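Succinate-semialdehyde dehydrogenase (NAD(P)(+)) (Marinobacter aquaeolei, PDB 3RH9) probably oxidises succinate semialdehyde to succinate with NAD+ as cofactor, as a member of the aldehyde dehydrogenase family. Local coordinates at residues R400-V405 and Q429-G434; F263-D268 and E272-N277; N294-H299 and D304-K309; R343-A348 and G391-M396. All coordinates share one frame; numbering follows the deposited sequence.

Contact 1 of 4, residues R400-V405 and Q429-G434; sequences RTEEEV and QRVAAG
R430 NH2 donates to E402 OE1 at 2.7 Å, and R430 NE pairs with E402 OE2 at 2.8 Å, so the guanidinium grips the carboxylate side-on with one nitrogen for each oxygen. Both oxygens accept through their syn lone pairs, the two flat groups lie only 8° from coplanar, and both bonds run nearly straight, at 165° and 170°. This is the bidentate form of the Glu-Arg salt bridge, in which two parallel bonds fix the rotation of both groups. E402 sends its extended chain across, with CG anti to the backbone N, while the arginine bends at chi3 and turns its NE edge to the acid. Beneath the ion pair E402 CG packs loosely on V431 CG2, 4.4 Å away, where a buried aliphatic branch suits the inner side of the helix.

The start of helix 402-409 is secured by a capping box: T401 OG1 accepts from E404 N at 2.9 Å, and E404 OE1 takes T401 N at 3.1 Å as well as R400 N. R430 also packs on T65 of the second subunit, so the bridge lies beside the dimer interface. With an alanine in place of R430, E402 would probably be left without its bidentate mate, its carboxylate set free to turn, and the link between the two helices reduced to the loose V431 packing. At this partly exposed place R430 is thus likely to be the main counter-charge of E402, with R427 NE a long, weak second one.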
loop_
_atom_site.group_PDB
_atom_site.type_symbol
_atom_site.label_atom_id
_atom_site.label_comp_id
_atom_site.label_asym_id
_atom_site.label_seq_id
_atom_site.Cartn_x
_atom_site.Cartn_y
_atom_site.Cartn_z
ATOM N N ARG A 400 12.675 -9.911 -32.975
ATOM C CA ARG A 400 13.821 -9.224 -33.585
ATOM C C ARG A 400 14.338 -8.035 -32.750
ATOM O O ARG A 400 15.458 -8.062 -32.245
ATOM C CB ARG A 400 13.485 -8.732 -35.001
ATOM C CG ARG A 400 12.689 -9.689 -35.862
ATOM C CD ARG A 400 13.579 -10.522 -36.743
ATOM N NE ARG A 400 14.408 -9.702 -37.624
ATOM C CZ ARG A 400 15.442 -10.174 -38.316
ATOM N NH1 ARG A 400 15.761 -11.459 -38.228
ATOM N NH2 ARG A 400 16.161 -9.369 -39.085
ATOM N N THR A 401 13.520 -6.994 -32.613
ATOM C CA THR A 401 13.991 -5.732 -32.041
ATOM C C THR A 401 13.858 -5.600 -30.525
ATOM O O THR A 401 13.016 -6.233 -29.899
ATOM C CB THR A 401 13.264 -4.530 -32.652
ATOM O OG1 THR A 401 11.957 -4.422 -32.070
ATOM C CG2 THR A 401 13.144 -4.693 -34.142
ATOM N N GLU A 402 14.691 -4.738 -29.951
ATOM C CA GLU A 402 14.620 -4.417 -28.530
ATOM C C GLU A 402 13.235 -3.897 -28.151
ATOM O O GLU A 402 12.612 -4.406 -27.228
ATOM C CB GLU A 402 15.685 -3.381 -28.157
ATOM C CG GLU A 402 15.572 -2.853 -26.735
ATOM C CD GLU A 402 16.665 -1.850 -26.386
ATOM O OE1 GLU A 402 17.798 -2.009 -26.889
ATOM O OE2 GLU A 402 16.394 -0.907 -25.600
ATOM N N GLU A 403 12.760 -2.882 -28.865
ATOM C CA GLU A 403 11.486 -2.265 -28.530
ATOM C C GLU A 403 10.331 -3.254 -28.652
ATOM O O GLU A 403 9.451 -3.293 -27.800
ATOM C CB GLU A 403 11.234 -1.007 -29.370
ATOM C CG GLU A 403 11.819 -1.078 -30.780
ATOM C CD GLU A 403 13.338 -0.861 -30.800
ATOM O OE1 GLU A 403 13.829 -0.004 -30.016
ATOM O OE2 GLU A 403 14.034 -1.538 -31.599
ATOM N N GLU A 404 10.350 -4.061 -29.701
ATOM C CA GLU A 404 9.318 -5.071 -29.895
ATOM C C GLU A 404 9.206 -6.061 -28.723
ATOM O O GLU A 404 8.094 -6.390 -28.296
ATOM C CB GLU A 404 9.567 -5.836 -31.195
ATOM C CG GLU A 404 8.962 -7.232 -31.215
ATOM C CD GLU A 404 9.394 -8.050 -32.435
ATOM O OE1 GLU A 404 10.583 -7.961 -32.840
ATOM O OE2 GLU A 404 8.539 -8.790 -32.980
ATOM N N VAL A 405 10.348 -6.532 -28.215
ATOM C CA VAL A 405 10.360 -7.540 -27.161
ATOM C C VAL A 405 10.003 -6.955 -25.801
ATOM O O VAL A 405 9.515 -7.667 -24.923
ATOM C CB VAL A 405 11.715 -8.288 -27.070
ATOM C CG1 VAL A 405 12.756 -7.445 -26.356
ATOM C CG2 VAL A 405 11.544 -9.631 -26.363
ATOM N N GLN A 429 20.011 -2.300 -19.806
ATOM C CA GLN A 429 19.526 -1.381 -18.794
ATOM C C GLN A 429 18.253 -0.703 -19.238
ATOM O O GLN A 429 17.396 -0.381 -18.410
ATOM C CB GLN A 429 20.601 -0.374 -18.417
ATOM C CG GLN A 429 21.715 -1.007 -17.604
ATOM C CD GLN A 429 22.668 0.019 -17.037
ATOM O OE1 GLN A 429 23.607 0.448 -17.710
ATOM N NE2 GLN A 429 22.433 0.420 -15.784
ATOM N N ARG A 430 18.125 -0.510 -20.549
ATOM C CA ARG A 430 16.912 0.040 -21.123
ATOM C C ARG A 430 15.791 -0.979 -21.013
ATOM O O ARG A 430 14.625 -0.617 -20.861
ATOM C CB ARG A 430 17.127 0.421 -22.581
ATOM C CG ARG A 430 18.020 1.630 -22.808
ATOM C CD ARG A 430 18.040 2.002 -24.288
ATOM N NE ARG A 430 18.451 0.854 -25.089
ATOM C CZ ARG A 430 19.663 0.700 -25.619
ATOM N NH1 ARG A 430 20.597 1.632 -25.462
ATOM N NH2 ARG A 430 19.940 -0.390 -26.315
ATOM N N VAL A 431 16.139 -2.261 -21.081
ATOM C CA VAL A 431 15.123 -3.297 -20.946
ATOM C C VAL A 431 14.572 -3.329 -19.518
ATOM O O VAL A 431 13.359 -3.249 -19.309
ATOM C CB VAL A 431 15.627 -4.691 -21.366
ATOM C CG1 VAL A 431 14.464 -5.679 -21.412
ATOM C CG2 VAL A 431 16.290 -4.613 -22.722
ATOM N N ALA A 432 15.450 -3.429 -18.530
ATOM C CA ALA A 432 14.984 -3.370 -17.163
ATOM C C ALA A 432 14.107 -2.135 -16.980
ATOM O O ALA A 432 13.019 -2.219 -16.420
ATOM C CB ALA A 432 16.131 -3.338 -16.213
ATOM N N ALA A 433 14.566 -0.987 -17.463
ATOM C CA ALA A 433 13.799 0.242 -17.269
ATOM C C ALA A 433 12.377 0.204 -17.874
ATOM O O ALA A 433 11.421 0.732 -17.286
ATOM C CB ALA A 433 14.579 1.444 -17.780
ATOM N N GLY A 434 12.242 -0.417 -19.041
ATOM C CA GLY A 434 10.992 -0.374 -19.762
ATOM C C GLY A 434 10.078 -1.499 -19.349
ATOM O O GLY A 434 8.867 -1.456 -19.582
#

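Contact 2 of 4, residues F263-D268 and E272-N277; sequences FIVFDD and EAAADN
The F263 ring meets helix 271-283 obliquely, bringing CZ to 3.8 Å from A274 O, with N277 CB at 4.4 Å from the same CZ. An aromatic neighbour is F421 of strand 417-421, whose ring meets it with the planes about 30° apart. The phenylalanine reaches the helix because CG is anti to the backbone N (chi1 -177°), which carries the ring out from the strand. Two residues on, V265 points to the same side of the sheet and sets CG2 against A274 CB at 4.3 Å. A single methyl at A274 lets the helix come close to the sheet at V265, and the carbonyl of the same residue faces F263 CZ.

Strand and helix run almost antiparallel, their axes 10.2 Å apart and 165° between directions, as expected for the first two elements of the beta-alpha-beta unit formed by strand 262-265, helix 271-283 and strand 295-299. On the helix the N277 amide turns back: ND2 gives a bond of 2.8 Å to A273 O, which also accepts from N277 N on the opposite face of its carbonyl plane. N277 OD1 is taken by G445 N. No hydrogen bond joins the segments, which meet by van der Waals packing, while the asparagine's polar groups are satisfied by the helix and a nearby loop.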
loop_
_atom_site.group_PDB
_atom_site.type_symbol
_atom_site.label_atom_id
_atom_site.label_comp_id
_atom_site.label_asym_id
_atom_site.label_seq_id
_atom_site.Cartn_x
_atom_site.Cartn_y
_atom_site.Cartn_z
ATOM N N PHE A 263 11.164 -14.279 -20.173
ATOM C CA PHE A 263 12.593 -14.578 -20.046
ATOM C C PHE A 263 13.194 -14.330 -21.425
ATOM O O PHE A 263 12.959 -15.099 -22.352
ATOM C CB PHE A 263 12.750 -16.032 -19.631
ATOM C CG PHE A 263 14.168 -16.466 -19.391
ATOM C CD1 PHE A 263 15.019 -16.746 -20.453
ATOM C CD2 PHE A 263 14.633 -16.671 -18.103
ATOM C CE1 PHE A 263 16.326 -17.170 -20.229
ATOM C CE2 PHE A 263 15.943 -17.105 -17.885
ATOM C CZ PHE A 263 16.781 -17.353 -18.949
ATOM N N ILE A 264 13.941 -13.240 -21.562
ATOM C CA ILE A 264 14.295 -12.698 -22.873
ATOM C C ILE A 264 15.756 -12.940 -23.237
ATOM O O ILE A 264 16.640 -12.682 -22.424
ATOM C CB ILE A 264 14.010 -11.180 -22.918
ATOM C CG1 ILE A 264 12.521 -10.912 -22.686
ATOM C CG2 ILE A 264 14.458 -10.596 -24.240
ATOM C CD1 ILE A 264 12.209 -9.475 -22.453
ATOM N N VAL A 265 16.008 -13.426 -24.453
ATOM C CA VAL A 265 17.372 -13.754 -24.875
ATOM C C VAL A 265 17.833 -13.095 -26.179
ATOM O O VAL A 265 17.420 -13.486 -27.264
ATOM C CB VAL A 265 17.557 -15.268 -25.038
ATOM C CG1 VAL A 265 18.995 -15.573 -25.412
ATOM C CG2 VAL A 265 17.151 -16.007 -23.767
ATOM N N PHE A 266 18.725 -12.122 -26.081
ATOM C CA PHE A 266 19.213 -11.450 -27.283
ATOM C C PHE A 266 20.233 -12.262 -28.108
ATOM O O PHE A 266 20.858 -13.197 -27.595
ATOM C CB PHE A 266 19.714 -10.040 -26.951
ATOM C CG PHE A 266 18.602 -9.053 -26.780
ATOM C CD1 PHE A 266 18.075 -8.393 -27.867
ATOM C CD2 PHE A 266 18.039 -8.830 -25.539
ATOM C CE1 PHE A 266 17.035 -7.500 -27.713
ATOM C CE2 PHE A 266 16.992 -7.939 -25.385
ATOM C CZ PHE A 266 16.497 -7.275 -26.475
ATOM N N ASP A 267 20.356 -11.917 -29.393
ATOM C CA ASP A 267 21.300 -12.575 -30.308
ATOM C C ASP A 267 22.769 -12.398 -29.913
ATOM O O ASP A 267 23.623 -13.174 -30.322
ATOM C CB ASP A 267 21.096 -12.093 -31.749
ATOM C CG ASP A 267 21.037 -10.577 -31.863
ATOM O OD1 ASP A 267 21.147 -9.890 -30.820
ATOM O OD2 ASP A 267 20.872 -10.069 -33.001
ATOM N N ASP A 268 23.056 -11.374 -29.122
ATOM C CA ASP A 268 24.403 -11.170 -28.605
ATOM C C ASP A 268 24.604 -11.798 -27.211
ATOM O O ASP A 268 25.656 -11.658 -26.604
ATOM C CB ASP A 268 24.748 -9.669 -28.596
ATOM C CG ASP A 268 24.050 -8.907 -27.468
ATOM O OD1 ASP A 268 23.323 -9.538 -26.665
ATOM O OD2 ASP A 268 24.239 -7.669 -27.389
ATOM N N GLU A 272 25.058 -20.286 -23.641
ATOM C CA GLU A 272 25.262 -21.358 -22.681
ATOM C C GLU A 272 24.833 -20.906 -21.301
ATOM O O GLU A 272 24.223 -21.663 -20.554
ATOM C CB GLU A 272 26.725 -21.807 -22.668
ATOM C CG GLU A 272 27.129 -22.623 -23.900
ATOM C CD GLU A 272 26.479 -24.020 -23.935
ATOM O OE1 GLU A 272 26.558 -24.739 -22.902
ATOM O OE2 GLU A 272 25.906 -24.403 -24.992
ATOM N N ALA A 273 25.143 -19.660 -20.966
ATOM C CA ALA A 273 24.770 -19.119 -19.660
ATOM C C ALA A 273 23.253 -18.957 -19.529
ATOM O O ALA A 273 22.666 -19.330 -18.516
ATOM C CB ALA A 273 25.491 -17.796 -19.401
ATOM N N ALA A 274 22.623 -18.403 -20.557
ATOM C CA ALA A 274 21.175 -18.278 -20.575
ATOM C C ALA A 274 20.475 -19.657 -20.493
ATOM O O ALA A 274 19.521 -19.844 -19.746
ATOM C CB ALA A 274 20.734 -17.507 -21.810
ATOM N N ALA A 275 20.969 -20.623 -21.258
ATOM C CA ALA A 275 20.429 -21.974 -21.233
ATOM C C ALA A 275 20.542 -22.553 -19.834
ATOM O O ALA A 275 19.584 -23.119 -19.307
ATOM C CB ALA A 275 21.167 -22.858 -22.240
ATOM N N ASP A 276 21.727 -22.415 -19.247
ATOM C CA ASP A 276 21.966 -22.841 -17.877
ATOM C C ASP A 276 20.983 -22.168 -16.941
ATOM O O ASP A 276 20.345 -22.819 -16.110
ATOM C CB ASP A 276 23.386 -22.479 -17.441
ATOM C CG ASP A 276 24.397 -23.539 -17.804
ATOM O OD1 ASP A 276 24.092 -24.365 -18.694
ATOM O OD2 ASP A 276 25.495 -23.540 -17.199
ATOM N N ASN A 277 20.870 -20.853 -17.073
ATOM C CA ASN A 277 19.985 -20.096 -16.213
ATOM C C ASN A 277 18.520 -20.468 -16.392
ATOM O O ASN A 277 17.766 -20.583 -15.420
ATOM C CB ASN A 277 20.189 -18.608 -16.436
ATOM C CG ASN A 277 21.280 -18.048 -15.560
ATOM O OD1 ASN A 277 21.069 -17.808 -14.368
ATOM N ND2 ASN A 277 22.457 -17.833 -16.140
#

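Contact 3 of 4, residues N294-H299 and D304-K309; sequences NRIFVH and DAFGQK
In the alpha/beta fold of what is, by family resemblance, the catalytic domain, strand 295-299 leads through a short turn into helix 303-316, and V298 and F306 join the two elements of this beta-alpha step. F306 leaves the helix with CG anti to the backbone N (chi1 -168°), and this swings the ring across to the sheet. There V298 lies alongside the phenylalanine: CG2 approaches CD2 of F306 at 3.5 Å, and CG1 lies 4.1 Å from CB of F306. A beta-branched valine suits the strand, and its two methyls give it two points of touch on one aromatic side chain.

I296, two residues earlier and therefore on the same side of the strand, adds a lighter contact further along the ring. The other side of the strand is occupied differently, with F297 packing on I264 of the neighbouring strand. V265, A274, A275 and L278 also pack around the F306 side chain, so the phenylalanine touches the preceding beta-alpha pair as well. Nothing polar passes between the segments, as befits three buried hydrocarbon side chains. The I296 side chain meets the phenylalanine at about a right angle, its CG2 branch standing 4.2 Å from CE2 of F306.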
loop_
_atom_site.group_PDB
_atom_site.type_symbol
_atom_site.label_atom_id
_atom_site.label_comp_id
_atom_site.label_asym_id
_atom_site.label_seq_id
_atom_site.Cartn_x
_atom_site.Cartn_y
_atom_site.Cartn_z
ATOM N N ASN A 294 7.741 -17.880 -17.937
ATOM C CA ASN A 294 6.511 -18.388 -18.517
ATOM C C ASN A 294 6.517 -18.198 -20.029
ATOM O O ASN A 294 5.994 -19.028 -20.775
ATOM C CB ASN A 294 5.285 -17.733 -17.879
ATOM C CG ASN A 294 3.997 -18.417 -18.270
ATOM O OD1 ASN A 294 3.157 -17.843 -18.956
ATOM N ND2 ASN A 294 3.845 -19.649 -17.861
ATOM N N ARG A 295 7.123 -17.102 -20.470
ATOM C CA ARG A 295 7.300 -16.819 -21.889
ATOM C C ARG A 295 8.786 -16.650 -22.171
ATOM O O ARG A 295 9.438 -15.783 -21.592
ATOM C CB ARG A 295 6.526 -15.559 -22.268
ATOM C CG ARG A 295 5.038 -15.774 -22.332
ATOM C CD ARG A 295 4.302 -14.482 -22.435
ATOM N NE ARG A 295 4.639 -13.607 -21.319
ATOM C CZ ARG A 295 4.576 -12.281 -21.377
ATOM N NH1 ARG A 295 4.192 -11.704 -22.503
ATOM N NH2 ARG A 295 4.908 -11.534 -20.325
ATOM N N ILE A 296 9.343 -17.500 -23.028
ATOM C CA ILE A 296 10.759 -17.384 -23.372
ATOM C C ILE A 296 10.892 -16.718 -24.727
ATOM O O ILE A 296 10.588 -17.309 -25.754
ATOM C CB ILE A 296 11.494 -18.745 -23.376
ATOM C CG1 ILE A 296 11.618 -19.323 -21.963
ATOM C CG2 ILE A 296 12.877 -18.586 -23.943
ATOM C CD1 ILE A 296 10.351 -19.863 -21.416
ATOM N N PHE A 297 11.317 -15.464 -24.725
ATOM C CA PHE A 297 11.509 -14.740 -25.964
ATOM C C PHE A 297 12.941 -14.927 -26.450
ATOM O O PHE A 297 13.890 -14.588 -25.749
ATOM C CB PHE A 297 11.208 -13.255 -25.775
ATOM C CG PHE A 297 9.750 -12.949 -25.588
ATOM C CD1 PHE A 297 9.201 -12.880 -24.317
ATOM C CD2 PHE A 297 8.930 -12.718 -26.681
ATOM C CE1 PHE A 297 7.862 -12.586 -24.137
ATOM C CE2 PHE A 297 7.594 -12.428 -26.511
ATOM C CZ PHE A 297 7.057 -12.362 -25.231
ATOM N N VAL A 298 13.094 -15.479 -27.649
ATOM C CA VAL A 298 14.415 -15.669 -28.218
ATOM C C VAL A 298 14.577 -14.987 -29.578
ATOM O O VAL A 298 13.691 -15.036 -30.438
ATOM C CB VAL A 298 14.775 -17.145 -28.321
ATOM C CG1 VAL A 298 16.166 -17.295 -28.905
ATOM C CG2 VAL A 298 14.708 -17.776 -26.949
ATOM N N HIS A 299 15.720 -14.343 -29.755
ATOM C CA HIS A 299 16.011 -13.668 -30.996
ATOM C C HIS A 299 16.162 -14.658 -32.158
ATOM O O HIS A 299 16.800 -15.703 -32.030
ATOM C CB HIS A 299 17.269 -12.828 -30.851
ATOM C CG HIS A 299 17.431 -11.819 -31.934
ATOM N ND1 HIS A 299 18.073 -12.100 -33.117
ATOM C CD2 HIS A 299 17.011 -10.537 -32.024
ATOM C CE1 HIS A 299 18.057 -11.027 -33.887
ATOM N NE2 HIS A 299 17.420 -10.065 -33.247
ATOM N N ASP A 304 17.230 -21.383 -33.063
ATOM C CA ASP A 304 17.535 -22.785 -33.344
ATOM C C ASP A 304 18.618 -23.348 -32.439
ATOM O O ASP A 304 18.453 -24.408 -31.831
ATOM C CB ASP A 304 17.967 -22.944 -34.793
ATOM C CG ASP A 304 16.793 -22.992 -35.737
ATOM O OD1 ASP A 304 15.713 -23.439 -35.275
ATOM O OD2 ASP A 304 16.952 -22.593 -36.924
ATOM N N ALA A 305 19.735 -22.635 -32.370
ATOM C CA ALA A 305 20.820 -23.026 -31.496
ATOM C C ALA A 305 20.323 -23.045 -30.055
ATOM O O ALA A 305 20.703 -23.909 -29.266
ATOM C CB ALA A 305 21.988 -22.076 -31.647
ATOM N N PHE A 306 19.456 -22.101 -29.712
ATOM C CA PHE A 306 18.998 -22.032 -28.338
ATOM C C PHE A 306 18.114 -23.223 -27.951
ATOM O O PHE A 306 18.283 -23.789 -26.871
ATOM C CB PHE A 306 18.321 -20.690 -28.012
ATOM C CG PHE A 306 18.101 -20.474 -26.533
ATOM C CD1 PHE A 306 19.178 -20.352 -25.667
ATOM C CD2 PHE A 306 16.825 -20.420 -26.006
ATOM C CE1 PHE A 306 18.983 -20.169 -24.306
ATOM C CE2 PHE A 306 16.629 -20.233 -24.648
ATOM C CZ PHE A 306 17.711 -20.106 -23.799
ATOM N N GLY A 307 17.188 -23.602 -28.826
ATOM C CA GLY A 307 16.327 -24.738 -28.557
ATOM C C GLY A 307 17.132 -26.009 -28.364
ATOM O O GLY A 307 16.874 -26.807 -27.461
ATOM N N GLN A 308 18.127 -26.183 -29.227
ATOM C CA GLN A 308 19.016 -27.331 -29.174
ATOM C C GLN A 308 19.618 -27.433 -27.789
ATOM O O GLN A 308 19.529 -28.476 -27.132
ATOM C CB GLN A 308 20.148 -27.163 -30.192
ATOM C CG GLN A 308 20.585 -28.453 -30.859
ATOM C CD GLN A 308 19.560 -28.909 -31.882
ATOM O OE1 GLN A 308 18.982 -28.089 -32.606
ATOM N NE2 GLN A 308 19.322 -30.222 -31.946
ATOM N N LYS A 309 20.234 -26.336 -27.355
ATOM C CA LYS A 309 20.853 -26.273 -26.040
ATOM C C LYS A 309 19.856 -26.623 -24.936
ATOM O O LYS A 309 20.205 -27.314 -23.969
ATOM C CB LYS A 309 21.469 -24.897 -25.796
ATOM C CG LYS A 309 22.800 -24.675 -26.484
ATOM C CD LYS A 309 23.142 -23.194 -26.576
ATOM C CE LYS A 309 24.560 -22.980 -27.109
ATOM N NZ LYS A 309 25.027 -24.106 -27.981
#

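Contact 4 of 4, residues R343-A348 and G391-M396; sequences RHLQDA and GPLVPM
L345 and L393 bring helix 335-350 and strand 393-399 together, their CA atoms 7.6 Å apart and the nearest such pair across the contact. The helical segment keeps its regular bonding, with D347 N donating to R343 O at 2.9 Å. Facing it, the chain enters the strand through an inverse gamma turn centred on P392, closed by a weak bond from L393 N to G391 O. Proline, whose ring fixes phi near the value this turn needs, suits the middle place.

The turn delivers L393 to the start of the strand with its side chain directed at the helix. CG stands anti to the backbone N (chi1 177°), and the two methyls part to different partners: CD1 of L393 touches CD1 of L345 at 3.8 Å, while CD2 of L393 sits 4.0 Å from CB of H344. A forked leucine can thus serve two successive helix residues at once. The contact is helix-on-sheet packing in the alpha/beta fold, with helix 335-350 lying over the part of the mixed sheet where strands 393-399 and 373-376 run side by side; L345 also rests on T373 and V375 of the latter.

Of the H344 side chain, CB is the atom that meets the leucine. Its imidazole leads away to polar partners, ND1 hydrogen-bonded with T389 OG1 and NE2 with E387 OE1, so both nitrogens of this buried ring are satisfied. E387 OE1 also forms a salt bridge with NH2 of R343, whose CZ lies in plane at the edge of the histidine ring.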
loop_
_atom_site.group_PDB
_atom_site.type_symbol
_atom_site.label_atom_id
_atom_site.label_comp_id
_atom_site.label_asym_id
_atom_site.label_seq_id
_atom_site.Cartn_x
_atom_site.Cartn_y
_atom_site.Cartn_z
ATOM N N ARG A 343 -3.317 -28.873 -21.076
ATOM C CA ARG A 343 -4.123 -28.070 -21.981
ATOM C C ARG A 343 -3.332 -26.988 -22.740
ATOM O O ARG A 343 -3.622 -26.708 -23.905
ATOM C CB ARG A 343 -5.305 -27.460 -21.222
ATOM C CG ARG A 343 -6.041 -26.438 -22.021
ATOM C CD ARG A 343 -7.251 -25.904 -21.313
ATOM N NE ARG A 343 -6.951 -25.077 -20.146
ATOM C CZ ARG A 343 -6.482 -23.830 -20.192
ATOM N NH1 ARG A 343 -6.202 -23.254 -21.351
ATOM N NH2 ARG A 343 -6.273 -23.162 -19.062
ATOM N N HIS A 344 -2.341 -26.391 -22.075
ATOM C CA HIS A 344 -1.435 -25.427 -22.704
ATOM C C HIS A 344 -0.511 -26.120 -23.659
ATOM O O HIS A 344 -0.074 -25.528 -24.640
ATOM C CB HIS A 344 -0.572 -24.703 -21.673
ATOM C CG HIS A 344 -1.304 -23.651 -20.904
ATOM N ND1 HIS A 344 -0.658 -22.651 -20.213
ATOM C CD2 HIS A 344 -2.629 -23.441 -20.723
ATOM C CE1 HIS A 344 -1.554 -21.874 -19.632
ATOM N NE2 HIS A 344 -2.756 -22.330 -19.926
ATOM N N LEU A 345 -0.168 -27.364 -23.369
ATOM C CA LEU A 345 0.649 -28.093 -24.325
ATOM C C LEU A 345 -0.181 -28.394 -25.590
ATOM O O LEU A 345 0.192 -28.040 -26.699
ATOM C CB LEU A 345 1.202 -29.362 -23.701
ATOM C CG LEU A 345 2.255 -30.048 -24.566
ATOM C CD1 LEU A 345 3.370 -29.086 -24.917
ATOM C CD2 LEU A 345 2.786 -31.276 -23.857
ATOM N N GLN A 346 -1.333 -29.012 -25.402
ATOM C CA GLN A 346 -2.237 -29.263 -26.498
ATOM C C GLN A 346 -2.503 -28.009 -27.337
ATOM O O GLN A 346 -2.486 -28.050 -28.575
ATOM C CB GLN A 346 -3.554 -29.820 -25.966
ATOM C CG GLN A 346 -4.356 -30.518 -27.035
ATOM C CD GLN A 346 -3.603 -31.696 -27.629
ATOM O OE1 GLN A 346 -3.353 -32.708 -26.951
ATOM N NE2 GLN A 346 -3.228 -31.570 -28.895
ATOM N N ASP A 347 -2.779 -26.900 -26.658
ATOM C CA ASP A 347 -3.191 -25.686 -27.344
ATOM C C ASP A 347 -2.068 -25.186 -28.229
ATOM O O ASP A 347 -2.299 -24.767 -29.358
ATOM C CB ASP A 347 -3.568 -24.610 -26.342
ATOM C CG ASP A 347 -3.885 -23.289 -27.001
ATOM O OD1 ASP A 347 -4.959 -23.164 -27.635
ATOM O OD2 ASP A 347 -3.062 -22.360 -26.869
ATOM N N ALA A 348 -0.847 -25.241 -27.711
ATOM C CA ALA A 348 0.310 -24.807 -28.462
ATOM C C ALA A 348 0.490 -25.621 -29.749
ATOM O O ALA A 348 0.752 -25.063 -30.822
ATOM C CB ALA A 348 1.553 -24.899 -27.602
ATOM N N GLY A 391 3.795 -25.110 -14.628
ATOM C CA GLY A 391 4.195 -26.469 -14.921
ATOM C C GLY A 391 5.502 -26.466 -15.691
ATOM O O GLY A 391 5.998 -25.407 -16.076
ATOM N N PRO A 392 6.078 -27.653 -15.908
ATOM C CA PRO A 392 7.403 -27.792 -16.507
ATOM C C PRO A 392 7.372 -27.616 -18.010
ATOM O O PRO A 392 7.977 -28.411 -18.713
ATOM C CB PRO A 392 7.757 -29.239 -16.191
ATOM C CG PRO A 392 6.444 -29.897 -16.143
ATOM C CD PRO A 392 5.607 -28.937 -15.378
ATOM N N LEU A 393 6.703 -26.577 -18.488
ATOM C CA LEU A 393 6.590 -26.318 -19.912
ATOM C C LEU A 393 7.417 -25.102 -20.291
ATOM O O LEU A 393 7.400 -24.097 -19.578
ATOM C CB LEU A 393 5.132 -26.065 -20.254
ATOM C CG LEU A 393 4.794 -25.712 -21.695
ATOM C CD1 LEU A 393 5.412 -26.732 -22.661
ATOM C CD2 LEU A 393 3.278 -25.643 -21.840
ATOM N N VAL A 394 8.138 -25.176 -21.406
ATOM C CA VAL A 394 8.961 -24.048 -21.828
ATOM C C VAL A 394 8.559 -23.575 -23.210
ATOM O O VAL A 394 8.958 -24.174 -24.206
ATOM C CB VAL A 394 10.457 -24.416 -21.871
ATOM C CG1 VAL A 394 11.283 -23.216 -22.370
ATOM C CG2 VAL A 394 10.937 -24.915 -20.508
ATOM N N PRO A 395 7.757 -22.506 -23.283
ATOM C CA PRO A 395 7.250 -22.038 -24.580
ATOM C C PRO A 395 8.106 -20.928 -25.211
ATOM O O PRO A 395 8.351 -19.892 -24.589
ATOM C CB PRO A 395 5.840 -21.530 -24.242
ATOM C CG PRO A 395 5.593 -21.953 -22.806
ATOM C CD PRO A 395 6.952 -21.985 -22.178
HETATM N N MSE A 396 8.552 -21.153 -26.444
HETATM C CA MSE A 396 9.508 -20.260 -27.080
HETATM C C MSE A 396 8.875 -19.389 -28.161
HETATM O O MSE A 396 8.303 -19.898 -29.127
HETATM C CB MSE A 396 10.647 -21.067 -27.675
HETATM C CG MSE A 396 11.400 -21.927 -26.677
HETATM SE SE MSE A 396 13.090 -22.506 -27.487
HETATM C CE MSE A 396 13.503 -24.060 -26.418
#

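How the contacts relate
Contacts 2, 3 and 4 are buried helix-on-sheet packings on one mixed sheet, where strands 262-265, 295-299 and 393-399 lie side by side. Contacts 2 and 3, centres 8 Å apart, are the most closely joined: backbone bonds link their strands, and they share one apolar layer between their helices and the sheet. Contact 4 is tied to contact 3 by a probable hydrogen bond from I296 N to P395 O. Contact 1 differs in being helix to helix and only partly buried, near the second subunit; there a salt bridge does the work that hydrocarbon packing does inside. V405 ties it to the core, packing on I264 and F297 of contacts 2 and 3.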